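Local coordinates for protein alpha-L-arabinofuranosidase B (Aspergillus kawachii, PDB 6SXT) that hydrolyses terminal non-reducing alpha-L-arabinofuranosyl residues from arabinoxylan, L-arabinan and arabinogalactan, helping to degrade plant hemicellulose, at residues Tyr156-Ala167 with Met179-Trp190; Met204-Glu214 with Tyr255-Tyr265. All blocks are in the same frame, centred on the assembly; numbering follows the deposited sequence.

Contact 1. Residues Tyr156-Ala167 with Met179-Trp190; sequences YNDACCFDYGNA and MEAIYLGNSTTW. With NAG (2-acetamido-2-deoxy-beta-D-glucopyranose), chain B; LXE ([(1~{S},2~{S},3~{S},4~{S})-2-(hydroxymethyl)-3,4-bis(oxidanyl)cyclopentyl]azanium), chain G.
Asp163 to Asn166 run antiparallel to Glu180-Tyr183: Tyr164 pairs with Ile182 and Asn166 with Glu180 through two backbone hydrogen bonds each, and Leu184 N to Phe162 O carries the pairing one step further. Gly165, where the first chain turns a corner, has no side chain, and its CA comes to 3.8 Å from Ala181 CB. Asp163 and Tyr183 share a face. The carboxylate stands almost perpendicular to the ring and sets OD1 at its edge, in plane, 3.5 Å from Tyr183 CD1; OD1 is buried and has no polar partner in the model. Its other oxygen, OD2, meets Met179 CE at 3.3 Å and lies close to Asp203 OD2. The bend of Met179 at chi3 (72°) turns CE toward that oxygen, while SD touches LXE O2' at 3.1 Å. In the concanavalin-like catalytic domain of this GH54 enzyme, this is one wall of the arabinofuranose pocket, which here holds the covalently bound inhibitor. Cys160 and Cys161, neighbours joined by a disulfide across a cis peptide, present both sulfurs to LXE O3'. The same sulfurs approach the six-membered ring of Trp190 obliquely, Cys160 SG lying 4.1 Å from CH2. LXE C5' sits over one face of that indole, and Thr189 CG2 covers the opposite one. Farther along, Asn186 N donates to Asn157 O. The Asn186 amide lies beside the Asp158 carboxylate, their planes only 8° apart, and its ND2 carries the N-linked NAG. Asp158 OD2 accepts from NAG N2 at 2.8 Å, nearly straight (165°), tying the first sugar back to the protein.

Contact 2. Residues Met204-Glu214 with Tyr255-Tyr265; sequences MENNLFSGADE and YSGARPDYSGY. With LXE ([(1~{S},2~{S},3~{S},4~{S})-2-(hydroxymethyl)-3,4-bis(oxidanyl)cyclopentyl]azanium), chain G; EDO (1,2-ethanediol), chain P.
Tyr265 reaches from the end of a type II beta turn, Tyr262-Tyr265, to the loop that carries the nucleophile Glu205, so a surface turn of the concanavalin-like catalytic domain backs the active site. Its OH donates to Glu205 O at 2.7 Å, in the carbonyl plane, and accepts from Asn207 ND2, the asparagine side chain crossing the tyrosine at about a right angle. Two bonds thus fix the hydroxyl behind residues whose other atoms hold the inhibitor: Glu205 OE2 is covalently bound to LXE C1', and Asn207 N donates to LXE O5'. The tight part of the contact is a buried aromatic cluster. Phe209 points its edge into the face of Tyr265 in a T-shaped stack, planes at 89° and centroids 5.1 Å apart. Over one face of Phe209 sits Pro260, its CG 3.4 Å from the ring centroid and almost on the normal, a CH-pi contact; Asn207 CB lies against the opposite face. Met204 closes the inner side: CB rests on Tyr265 CE1, and the extended chain beyond CG carries CE to the edge of the Arg259 guanidinium, whose NH1 has its salt bridge with Glu180. Trp239 packs behind Met204, Phe209 and Pro260. The outer side, with Ala212, Tyr262 and Glu214, is more open to solvent and more polar. Tyr255 lays a ring face against Gly211 and Ala212, with Ala212 N 3.4 Å from CE1, while a water links Ala212 O to Asp261 N. Glu214, itself exposed, lies across Tyr262 with CG over the ring centre and its carboxylate stacked 14° from the ring plane. From there its OE2 accepts from Asn207 ND2 on the anti side, and its backbone N donates to Tyr262 OH at 2.9 Å, nearly straight at 164°.

Overall arrangement
Both contacts belong to the catalytic domain, with centres about 14 Å apart. They come in series, 156-167 with 179-190 closing before 204-214 with 255-265 opens. One four-stranded antiparallel sheet joins them: contact 1 supplies strands 163-164 and 180-185, contact 2 the far edge strand 208-209, and strand 199-203 runs between. Contact 1 also passes, through 166-167, to the sheet of 273-276, while 255-257 brings the nine-stranded sheet into contact 2. The salt bridge Glu180 OE2 to Arg259 NH1 (2.8 Å) links them directly, and Trp190 packs on Asn206, Asn207 and Leu208. Contact 1 thus contributes the disulfide and indole walls of the arabinofuranose pocket, and contact 2 its nucleophile and two substrate-binding asparagines.

Contact 1. Residues Tyr156-Ala167 with Met179-Trp190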
loop_
_atom_site.group_PDB
_atom_site.type_symbol
_atom_site.label_atom_id
_atom_site.label_comp_id
_atom_site.label_asym_id
_atom_site.label_seq_id
_atom_site.Cartn_x
_atom_site.Cartn_y
_atom_site.Cartn_z
ATOM N N TYR A 156 -6.273 -3.706 3.744
ATOM C CA TYR A 156 -7.470 -3.464 2.925
ATOM C C TYR A 156 -8.400 -2.578 3.741
ATOM O O TYR A 156 -8.243 -2.467 4.959
ATOM C CB TYR A 156 -8.161 -4.772 2.505
ATOM C CG TYR A 156 -8.728 -5.522 3.674
ATOM C CD1 TYR A 156 -10.032 -5.299 4.067
ATOM C CD2 TYR A 156 -7.979 -6.467 4.362
ATOM C CE1 TYR A 156 -10.594 -5.963 5.160
ATOM C CE2 TYR A 156 -8.530 -7.149 5.434
ATOM C CZ TYR A 156 -9.828 -6.883 5.847
ATOM O OH TYR A 156 -10.336 -7.579 6.903
ATOM N N ASN A 157 -9.409 -2.054 3.072
ATOM C CA ASN A 157 -10.560 -1.445 3.780
ATOM C C ASN A 157 -11.806 -1.714 2.952
ATOM O O ASN A 157 -11.817 -2.619 2.092
ATOM C CB ASN A 157 -10.245 -0.002 4.156
ATOM C CG ASN A 157 -10.207 0.962 2.980
ATOM O OD1 ASN A 157 -10.575 0.578 1.869
ATOM N ND2 ASN A 157 -9.742 2.177 3.248
ATOM N N ASP A 158 -12.884 -0.957 3.243
ATOM C CA ASP A 158 -14.200 -1.194 2.640
ATOM C C ASP A 158 -14.576 0.005 1.784
ATOM O O ASP A 158 -15.736 0.029 1.295
ATOM C CB ASP A 158 -15.226 -1.482 3.747
ATOM C CG ASP A 158 -15.336 -0.386 4.780
ATOM O OD1 ASP A 158 -14.699 0.635 4.622
ATOM O OD2 ASP A 158 -16.110 -0.594 5.764
ATOM N N ALA A 159 -13.631 0.893 1.480
ATOM C CA ALA A 159 -13.889 2.114 0.687
ATOM C C ALA A 159 -13.571 1.853 -0.773
ATOM O O ALA A 159 -12.721 1.025 -1.086
ATOM C CB ALA A 159 -13.106 3.242 1.231
ATOM N N CYS A 160 -14.228 2.534 -1.692
ATOM C CA CYS A 160 -13.974 2.310 -3.121
ATOM C C CYS A 160 -12.676 3.019 -3.503
ATOM O O CYS A 160 -12.518 4.199 -3.185
ATOM C CB CYS A 160 -15.096 2.851 -3.972
ATOM S SG CYS A 160 -14.872 2.459 -5.708
ATOM N N CYS A 161 -11.725 2.349 -4.158
ATOM C CA CYS A 161 -11.724 0.943 -4.516
ATOM C C CYS A 161 -10.267 0.519 -4.713
ATOM O O CYS A 161 -9.533 1.265 -5.372
ATOM C CB CYS A 161 -12.409 0.591 -5.831
ATOM S SG CYS A 161 -14.230 0.443 -5.750
ATOM N N PHE A 162 -9.838 -0.593 -4.121
ATOM C CA PHE A 162 -8.419 -1.015 -4.286
ATOM C C PHE A 162 -8.373 -1.944 -5.493
ATOM O O PHE A 162 -8.599 -3.167 -5.359
ATOM C CB PHE A 162 -7.876 -1.695 -3.025
ATOM C CG PHE A 162 -6.414 -1.998 -3.191
ATOM C CD1 PHE A 162 -5.516 -0.960 -3.153
ATOM C CD2 PHE A 162 -5.957 -3.276 -3.502
ATOM C CE1 PHE A 162 -4.164 -1.160 -3.358
ATOM C CE2 PHE A 162 -4.598 -3.482 -3.735
ATOM C CZ PHE A 162 -3.722 -2.432 -3.654
ATOM N N ASP A 163 -8.133 -1.378 -6.657
ATOM C CA ASP A 163 -8.210 -2.082 -7.943
ATOM C C ASP A 163 -6.840 -2.206 -8.620
ATOM O O ASP A 163 -5.969 -1.364 -8.444
ATOM C CB ASP A 163 -9.151 -1.464 -8.960
ATOM C CG ASP A 163 -10.618 -1.516 -8.642
ATOM O OD1 ASP A 163 -11.007 -2.061 -7.602
ATOM O OD2 ASP A 163 -11.396 -0.909 -9.489
ATOM N N TYR A 164 -6.711 -3.220 -9.456
ATOM C CA TYR A 164 -5.606 -3.317 -10.424
ATOM C C TYR A 164 -6.195 -3.877 -11.701
ATOM O O TYR A 164 -6.768 -4.993 -11.698
ATOM C CB TYR A 164 -4.470 -4.225 -9.944
ATOM C CG TYR A 164 -3.385 -4.429 -10.965
ATOM C CD1 TYR A 164 -2.599 -3.367 -11.381
ATOM C CD2 TYR A 164 -3.156 -5.655 -11.584
ATOM C CE1 TYR A 164 -1.597 -3.516 -12.324
ATOM C CE2 TYR A 164 -2.146 -5.838 -12.512
ATOM C CZ TYR A 164 -1.351 -4.765 -12.898
ATOM O OH TYR A 164 -0.380 -4.967 -13.843
ATOM N N GLY A 165 -6.080 -3.123 -12.800
ATOM C CA GLY A 165 -6.484 -3.629 -14.108
ATOM C C GLY A 165 -7.054 -2.581 -15.036
ATOM O O GLY A 165 -6.625 -1.434 -15.024
ATOM N N ASN A 166 -8.001 -3.000 -15.871
ATOM C CA ASN A 166 -8.434 -2.268 -17.079
ATOM C C ASN A 166 -9.489 -1.232 -16.690
ATOM O O ASN A 166 -10.457 -1.582 -15.969
ATOM C CB ASN A 166 -9.002 -3.269 -18.082
ATOM C CG ASN A 166 -9.023 -2.804 -19.524
ATOM O OD1 ASN A 166 -9.483 -1.681 -19.785
ATOM N ND2 ASN A 166 -8.506 -3.607 -20.436
ATOM N N ALA A 167 -9.314 0.010 -17.138
ATOM C CA ALA A 167 -10.219 1.088 -16.751
ATOM C C ALA A 167 -10.399 2.127 -17.857
ATOM O O ALA A 167 -9.918 1.932 -18.950
ATOM C CB ALA A 167 -9.794 1.687 -15.461
ATOM N N MET A 179 -14.932 -1.135 -17.333
ATOM C CA MET A 179 -13.809 -1.531 -16.447
ATOM C C MET A 179 -13.767 -3.047 -16.403
ATOM O O MET A 179 -14.794 -3.739 -16.534
ATOM C CB MET A 179 -14.020 -1.036 -15.015
ATOM C CG MET A 179 -13.576 0.384 -14.836
ATOM S SD MET A 179 -13.900 0.991 -13.186
ATOM C CE MET A 179 -12.622 0.043 -12.351
ATOM N N GLU A 180 -12.577 -3.577 -16.175
ATOM C CA GLU A 180 -12.420 -4.975 -15.736
ATOM C C GLU A 180 -11.114 -5.051 -14.937
ATOM O O GLU A 180 -10.008 -5.060 -15.563
ATOM C CB GLU A 180 -12.346 -5.874 -16.939
ATOM C CG GLU A 180 -12.318 -7.359 -16.584
ATOM C CD GLU A 180 -12.436 -8.229 -17.813
ATOM O OE1 GLU A 180 -11.516 -8.262 -18.641
ATOM O OE2 GLU A 180 -13.528 -8.885 -17.938
ATOM N N ALA A 181 -11.256 -5.031 -13.629
ATOM C CA ALA A 181 -10.090 -4.953 -12.738
ATOM C C ALA A 181 -10.312 -5.814 -11.502
ATOM O O ALA A 181 -11.425 -6.016 -11.015
ATOM C CB ALA A 181 -9.851 -3.511 -12.380
ATOM N N ILE A 182 -9.202 -6.365 -11.018
ATOM C CA ILE A 182 -9.123 -6.978 -9.677
ATOM C C ILE A 182 -9.495 -5.958 -8.624
ATOM O O ILE A 182 -8.934 -4.861 -8.633
ATOM C CB ILE A 182 -7.725 -7.548 -9.431
ATOM C CG1 ILE A 182 -7.371 -8.635 -10.427
ATOM C CG2 ILE A 182 -7.610 -8.016 -7.986
ATOM C CD1 ILE A 182 -5.867 -8.931 -10.462
ATOM N N TYR A 183 -10.321 -6.362 -7.686
ATOM C CA TYR A 183 -10.593 -5.611 -6.462
ATOM C C TYR A 183 -10.247 -6.499 -5.255
ATOM O O TYR A 183 -10.562 -7.693 -5.268
ATOM C CB TYR A 183 -12.087 -5.226 -6.388
ATOM C CG TYR A 183 -12.476 -4.716 -5.027
ATOM C CD1 TYR A 183 -12.356 -3.370 -4.704
ATOM C CD2 TYR A 183 -12.954 -5.554 -4.032
ATOM C CE1 TYR A 183 -12.625 -2.892 -3.438
ATOM C CE2 TYR A 183 -13.235 -5.088 -2.764
ATOM C CZ TYR A 183 -13.086 -3.755 -2.453
ATOM O OH TYR A 183 -13.302 -3.285 -1.178
ATOM N N LEU A 184 -9.661 -5.918 -4.231
ATOM C CA LEU A 184 -9.466 -6.610 -2.932
ATOM C C LEU A 184 -9.857 -5.681 -1.800
ATOM O O LEU A 184 -9.276 -4.610 -1.670
ATOM C CB LEU A 184 -8.030 -7.102 -2.749
ATOM C CG LEU A 184 -7.783 -7.837 -1.438
ATOM C CD1 LEU A 184 -8.596 -9.102 -1.290
ATOM C CD2 LEU A 184 -6.302 -8.152 -1.298
ATOM N N GLY A 185 -10.807 -6.128 -0.960
ATOM C CA GLY A 185 -11.247 -5.338 0.180
ATOM C C GLY A 185 -12.565 -5.892 0.711
ATOM O O GLY A 185 -13.006 -6.926 0.266
ATOM N N ASN A 186 -13.137 -5.191 1.695
ATOM C CA ASN A 186 -14.407 -5.716 2.258
ATOM C C ASN A 186 -15.515 -4.708 2.028
ATOM O O ASN A 186 -16.413 -4.664 2.860
ATOM C CB ASN A 186 -14.290 -6.132 3.717
ATOM C CG ASN A 186 -14.189 -5.008 4.717
ATOM O OD1 ASN A 186 -13.388 -4.084 4.599
ATOM N ND2 ASN A 186 -15.043 -5.088 5.778
ATOM N N SER A 187 -15.462 -3.972 0.938
ATOM C CA SER A 187 -16.662 -3.264 0.454
ATOM C C SER A 187 -17.835 -4.231 0.419
ATOM O O SER A 187 -17.730 -5.327 -0.156
ATOM C CB SER A 187 -16.423 -2.689 -0.916
ATOM O OG SER A 187 -17.644 -2.085 -1.367
ATOM N N THR A 188 -19.039 -3.795 0.870
ATOM C CA THR A 188 -20.283 -4.547 0.578
ATOM C C THR A 188 -21.329 -3.624 -0.063
ATOM O O THR A 188 -22.527 -4.035 -0.096
ATOM C CB THR A 188 -20.851 -5.186 1.855
ATOM O OG1 THR A 188 -21.169 -4.118 2.731
ATOM C CG2 THR A 188 -19.852 -6.093 2.558
ATOM N N THR A 189 -20.883 -2.535 -0.659
ATOM C CA THR A 189 -21.767 -1.588 -1.394
ATOM C C THR A 189 -22.406 -2.276 -2.588
ATOM O O THR A 189 -23.601 -2.041 -2.886
ATOM C CB THR A 189 -20.983 -0.339 -1.790
ATOM O OG1 THR A 189 -20.452 0.226 -0.596
ATOM C CG2 THR A 189 -21.798 0.647 -2.587
ATOM N N TRP A 190 -21.655 -3.113 -3.278
ATOM C CA TRP A 190 -22.114 -3.881 -4.441
ATOM C C TRP A 190 -22.061 -5.370 -4.100
ATOM O O TRP A 190 -22.969 -5.912 -3.454
ATOM C CB TRP A 190 -21.253 -3.466 -5.651
ATOM C CG TRP A 190 -21.262 -2.000 -5.966
ATOM C CD1 TRP A 190 -22.189 -1.328 -6.733
ATOM C CD2 TRP A 190 -20.275 -1.020 -5.598
ATOM N NE1 TRP A 190 -21.846 -0.005 -6.817
ATOM C CE2 TRP A 190 -20.691 0.227 -6.113
ATOM C CE3 TRP A 190 -19.094 -1.056 -4.809
ATOM C CZ2 TRP A 190 -19.946 1.393 -5.922
ATOM C CZ3 TRP A 190 -18.349 0.093 -4.649
ATOM C CH2 TRP A 190 -18.783 1.312 -5.186
HETATM C C1 NAG B . -14.970 -4.102 6.860
HETATM C C2 NAG B . -16.432 -3.796 7.298
HETATM C C3 NAG B . -16.418 -2.926 8.562
HETATM C C4 NAG B . -15.613 -3.580 9.660
HETATM C C5 NAG B . -14.214 -3.899 9.038
HETATM C C6 NAG B . -13.298 -4.531 10.040
HETATM C C7 NAG B . -18.314 -3.585 5.728
HETATM C C8 NAG B . -18.857 -2.724 4.671
HETATM N N2 NAG B . -17.180 -3.124 6.260
HETATM O O3 NAG B . -17.841 -2.841 8.949
HETATM O O4 NAG B . -15.317 -2.676 10.721
HETATM O O5 NAG B . -14.346 -4.806 7.959
HETATM O O6 NAG B . -13.832 -5.724 10.575
HETATM O O7 NAG B . -18.835 -4.678 6.017
HETATM C "C1'" LXE G . -17.140 3.378 -10.977
HETATM C "C2'" LXE G . -15.667 3.296 -10.571
HETATM O "O2'" LXE G . -14.826 3.500 -11.647
HETATM C "C3'" LXE G . -15.613 1.935 -10.029
HETATM O "O3'" LXE G . -14.299 1.734 -9.360
HETATM C "C4'" LXE G . -16.731 1.982 -9.009
HETATM C "C5'" LXE G . -17.286 0.611 -8.673
HETATM O "O5'" LXE G . -17.683 -0.153 -9.791
HETATM C "C6'" LXE G . -17.799 2.923 -9.699
HETATM N "N1'" LXE G . -18.022 4.045 -8.742
HETATM O O HOH W 1 -9.097 -2.459 0.108
HETATM O O HOH W 2 -11.506 -1.319 -0.888
HETATM O O HOH W 3 -17.069 0.502 -1.146
#

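Contact 2. Residues Met204-Glu214 with Tyr255-Tyr265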
loop_
_atom_site.group_PDB
_atom_site.type_symbol
_atom_site.label_atom_id
_atom_site.label_comp_id
_atom_site.label_asym_id
_atom_site.label_seq_id
_atom_site.Cartn_x
_atom_site.Cartn_y
_atom_site.Cartn_z
ATOM N N MET A 204 -16.341 -4.085 -12.592
ATOM C CA MET A 204 -16.784 -3.944 -14.001
ATOM C C MET A 204 -17.468 -2.581 -14.198
ATOM O O MET A 204 -18.027 -2.396 -15.281
ATOM C CB MET A 204 -17.728 -5.080 -14.379
ATOM C CG MET A 204 -17.055 -6.433 -14.343
ATOM S SD MET A 204 -18.070 -7.722 -15.144
ATOM C CE MET A 204 -17.303 -9.194 -14.455
ATOM N N GLU A 205 -17.320 -1.695 -13.227
ATOM C CA GLU A 205 -17.906 -0.335 -13.139
ATOM C C GLU A 205 -19.395 -0.438 -12.739
ATOM O O GLU A 205 -20.154 -1.218 -13.348
ATOM C CB GLU A 205 -17.698 0.451 -14.432
ATOM C CG GLU A 205 -18.126 1.915 -14.349
ATOM C CD GLU A 205 -17.424 2.762 -13.309
ATOM O OE1 GLU A 205 -16.649 3.659 -13.619
ATOM O OE2 GLU A 205 -17.621 2.504 -11.952
ATOM N N ASN A 206 -19.718 0.361 -11.740
ATOM C CA ASN A 206 -21.029 0.410 -11.045
ATOM C C ASN A 206 -21.349 -0.970 -10.498
ATOM O O ASN A 206 -22.519 -1.311 -10.277
ATOM C CB ASN A 206 -22.129 0.919 -11.984
ATOM C CG ASN A 206 -21.764 2.252 -12.627
ATOM O OD1 ASN A 206 -22.074 2.444 -13.795
ATOM N ND2 ASN A 206 -21.135 3.150 -11.904
ATOM N N ASN A 207 -20.317 -1.728 -10.146
ATOM C CA ASN A 207 -20.483 -3.062 -9.542
ATOM C C ASN A 207 -19.068 -3.616 -9.282
ATOM O O ASN A 207 -18.313 -3.671 -10.220
ATOM C CB ASN A 207 -21.278 -4.040 -10.395
ATOM C CG ASN A 207 -22.729 -4.221 -9.939
ATOM O OD1 ASN A 207 -23.025 -4.370 -8.745
ATOM N ND2 ASN A 207 -23.641 -4.062 -10.897
ATOM N N LEU A 208 -18.887 -4.123 -8.066
ATOM C CA LEU A 208 -17.845 -5.127 -7.753
ATOM C C LEU A 208 -18.594 -6.441 -7.716
ATOM O O LEU A 208 -19.609 -6.537 -6.977
ATOM C CB LEU A 208 -17.223 -4.797 -6.414
ATOM C CG LEU A 208 -16.612 -3.413 -6.241
ATOM C CD1 LEU A 208 -16.043 -3.268 -4.845
ATOM C CD2 LEU A 208 -15.558 -3.129 -7.264
ATOM N N PHE A 209 -18.190 -7.386 -8.514
ATOM C CA PHE A 209 -18.832 -8.700 -8.616
ATOM C C PHE A 209 -17.998 -9.758 -7.914
ATOM O O PHE A 209 -16.825 -9.969 -8.232
ATOM C CB PHE A 209 -19.051 -9.083 -10.076
ATOM C CG PHE A 209 -20.175 -8.314 -10.736
ATOM C CD1 PHE A 209 -21.490 -8.595 -10.400
ATOM C CD2 PHE A 209 -19.937 -7.401 -11.733
ATOM C CE1 PHE A 209 -22.539 -7.940 -11.027
ATOM C CE2 PHE A 209 -20.984 -6.782 -12.396
ATOM C CZ PHE A 209 -22.273 -7.023 -12.008
ATOM N N SER A 210 -18.665 -10.507 -7.054
ATOM C CA SER A 210 -18.106 -11.704 -6.385
ATOM C C SER A 210 -18.546 -12.975 -7.102
ATOM O O SER A 210 -18.177 -14.095 -6.711
ATOM C CB SER A 210 -18.498 -11.733 -4.941
ATOM O OG SER A 210 -19.936 -11.681 -4.835
ATOM N N GLY A 211 -19.251 -12.837 -8.216
ATOM C CA GLY A 211 -19.694 -13.934 -9.086
ATOM C C GLY A 211 -20.801 -13.447 -10.010
ATOM O O GLY A 211 -20.946 -12.242 -10.159
ATOM N N ALA A 212 -21.590 -14.379 -10.542
ATOM C CA ALA A 212 -22.643 -14.074 -11.540
ATOM C C ALA A 212 -23.687 -13.101 -10.991
ATOM O O ALA A 212 -24.270 -12.324 -11.796
ATOM C CB ALA A 212 -23.291 -15.381 -11.986
ATOM N N ASP A 213 -24.036 -13.151 -9.712
ATOM C CA ASP A 213 -25.159 -12.387 -9.160
ATOM C C ASP A 213 -24.678 -11.052 -8.606
ATOM O O ASP A 213 -23.553 -10.960 -8.062
ATOM C CB ASP A 213 -25.946 -13.198 -8.117
ATOM C CG ASP A 213 -26.638 -14.424 -8.698
ATOM O OD1 ASP A 213 -26.968 -14.396 -9.891
ATOM O OD2 ASP A 213 -26.799 -15.430 -7.980
ATOM N N GLU A 214 -25.474 -9.991 -8.738
ATOM C CA GLU A 214 -25.241 -8.774 -7.946
ATOM C C GLU A 214 -25.301 -9.139 -6.464
ATOM O O GLU A 214 -26.039 -10.137 -6.113
ATOM C CB GLU A 214 -26.198 -7.605 -8.203
ATOM C CG GLU A 214 -25.853 -6.809 -9.459
ATOM C CD GLU A 214 -26.841 -5.696 -9.775
ATOM O OE1 GLU A 214 -27.971 -5.752 -9.247
ATOM O OE2 GLU A 214 -26.493 -4.768 -10.509
ATOM N N TYR A 255 -15.127 -18.095 -9.156
ATOM C CA TYR A 255 -16.169 -17.857 -10.174
ATOM C C TYR A 255 -15.585 -18.213 -11.506
ATOM O O TYR A 255 -14.434 -17.877 -11.833
ATOM C CB TYR A 255 -16.704 -16.405 -10.217
ATOM C CG TYR A 255 -17.811 -16.286 -11.230
ATOM C CD1 TYR A 255 -19.007 -16.916 -10.928
ATOM C CD2 TYR A 255 -17.573 -15.835 -12.513
ATOM C CE1 TYR A 255 -19.990 -16.995 -11.897
ATOM C CE2 TYR A 255 -18.549 -15.904 -13.510
ATOM C CZ TYR A 255 -19.763 -16.501 -13.187
ATOM O OH TYR A 255 -20.725 -16.631 -14.172
ATOM N N SER A 256 -16.414 -18.784 -12.378
ATOM C CA SER A 256 -16.070 -18.979 -13.800
ATOM C C SER A 256 -17.351 -19.153 -14.593
ATOM O O SER A 256 -18.157 -19.986 -14.227
ATOM C CB SER A 256 -15.212 -20.180 -14.034
ATOM O OG SER A 256 -14.985 -20.342 -15.430
ATOM N N GLY A 257 -17.548 -18.305 -15.587
ATOM C CA GLY A 257 -18.743 -18.465 -16.400
ATOM C C GLY A 257 -19.232 -17.162 -16.922
ATOM O O GLY A 257 -18.446 -16.237 -17.098
ATOM N N ALA A 258 -20.521 -17.130 -17.251
ATOM C CA ALA A 258 -21.098 -16.012 -18.005
ATOM C C ALA A 258 -20.981 -14.670 -17.301
ATOM O O ALA A 258 -20.951 -14.518 -16.049
ATOM C CB ALA A 258 -22.548 -16.356 -18.290
ATOM N N ARG A 259 -21.008 -13.582 -18.099
ATOM C CA ARG A 259 -21.143 -12.255 -17.517
ATOM C C ARG A 259 -22.401 -12.124 -16.680
ATOM O O ARG A 259 -23.367 -12.863 -16.958
ATOM C CB ARG A 259 -21.206 -11.095 -18.527
ATOM C CG ARG A 259 -19.952 -10.934 -19.378
ATOM C CD ARG A 259 -18.856 -10.129 -18.685
ATOM N NE ARG A 259 -17.638 -10.281 -19.471
ATOM C CZ ARG A 259 -16.411 -9.929 -19.028
ATOM N NH1 ARG A 259 -16.248 -9.366 -17.854
ATOM N NH2 ARG A 259 -15.412 -10.159 -19.815
ATOM N N PRO A 260 -22.394 -11.267 -15.644
ATOM C CA PRO A 260 -23.555 -11.037 -14.804
ATOM C C PRO A 260 -24.703 -10.602 -15.736
ATOM O O PRO A 260 -24.450 -9.785 -16.603
ATOM C CB PRO A 260 -23.168 -9.923 -13.861
ATOM C CG PRO A 260 -21.629 -10.006 -13.783
ATOM C CD PRO A 260 -21.251 -10.433 -15.161
ATOM N N ASP A 261 -25.882 -11.186 -15.548
ATOM C CA ASP A 261 -27.037 -10.958 -16.461
ATOM C C ASP A 261 -27.696 -9.641 -15.997
ATOM O O ASP A 261 -28.836 -9.644 -15.484
ATOM C CB ASP A 261 -27.935 -12.212 -16.502
ATOM C CG ASP A 261 -27.387 -13.484 -17.203
ATOM O OD1 ASP A 261 -26.712 -13.399 -18.239
ATOM O OD2 ASP A 261 -27.654 -14.604 -16.712
ATOM N N TYR A 262 -27.000 -8.506 -16.102
ATOM C CA TYR A 262 -27.488 -7.134 -15.789
ATOM C C TYR A 262 -27.061 -6.222 -16.945
ATOM O O TYR A 262 -26.070 -6.523 -17.613
ATOM C CB TYR A 262 -26.954 -6.569 -14.482
ATOM C CG TYR A 262 -27.226 -7.449 -13.289
ATOM C CD1 TYR A 262 -26.354 -8.474 -12.974
ATOM C CD2 TYR A 262 -28.363 -7.300 -12.506
ATOM C CE1 TYR A 262 -26.610 -9.353 -11.947
ATOM C CE2 TYR A 262 -28.640 -8.174 -11.469
ATOM C CZ TYR A 262 -27.745 -9.194 -11.181
ATOM O OH TYR A 262 -27.952 -10.067 -10.164
ATOM N N SER A 263 -27.874 -5.208 -17.283
ATOM C CA SER A 263 -27.652 -4.343 -18.464
ATOM C C SER A 263 -26.247 -3.750 -18.420
ATOM O O SER A 263 -25.917 -3.118 -17.402
ATOM C CB SER A 263 -28.657 -3.190 -18.548
ATOM O OG SER A 263 -29.925 -3.643 -18.991
ATOM N N GLY A 264 -25.512 -3.913 -19.504
ATOM C CA GLY A 264 -24.267 -3.172 -19.752
ATOM C C GLY A 264 -23.040 -4.016 -19.485
ATOM O O GLY A 264 -21.966 -3.544 -19.814
ATOM N N TYR A 265 -23.166 -5.286 -19.078
ATOM C CA TYR A 265 -21.965 -6.141 -18.840
ATOM C C TYR A 265 -21.714 -7.157 -19.930
ATOM O O TYR A 265 -20.745 -7.938 -19.853
ATOM C CB TYR A 265 -22.083 -6.779 -17.455
ATOM C CG TYR A 265 -22.142 -5.754 -16.370
ATOM C CD1 TYR A 265 -21.039 -4.965 -16.064
ATOM C CD2 TYR A 265 -23.298 -5.463 -15.677
ATOM C CE1 TYR A 265 -21.081 -3.996 -15.086
ATOM C CE2 TYR A 265 -23.375 -4.487 -14.718
ATOM C CZ TYR A 265 -22.260 -3.739 -14.395
ATOM O OH TYR A 265 -22.363 -2.808 -13.443
HETATM C "C1'" LXE G . -17.140 3.378 -10.977
HETATM C "C2'" LXE G . -15.667 3.296 -10.571
HETATM O "O2'" LXE G . -14.826 3.500 -11.647
HETATM C "C3'" LXE G . -15.613 1.935 -10.029
HETATM O "O3'" LXE G . -14.299 1.734 -9.360
HETATM C "C4'" LXE G . -16.731 1.982 -9.009
HETATM C "C5'" LXE G . -17.286 0.611 -8.673
HETATM O "O5'" LXE G . -17.683 -0.153 -9.791
HETATM C "C6'" LXE G . -17.799 2.923 -9.699
HETATM N "N1'" LXE G . -18.022 4.045 -8.742
HETATM C C1 EDO P . -20.482 -18.690 -6.317
HETATM O O1 EDO P . -21.583 -18.470 -5.421
HETATM C C2 EDO P . -20.043 -17.642 -7.314
HETATM O O2 EDO P . -18.739 -16.902 -7.175
HETATM O O HOH W 4 -26.429 -12.941 -13.315
#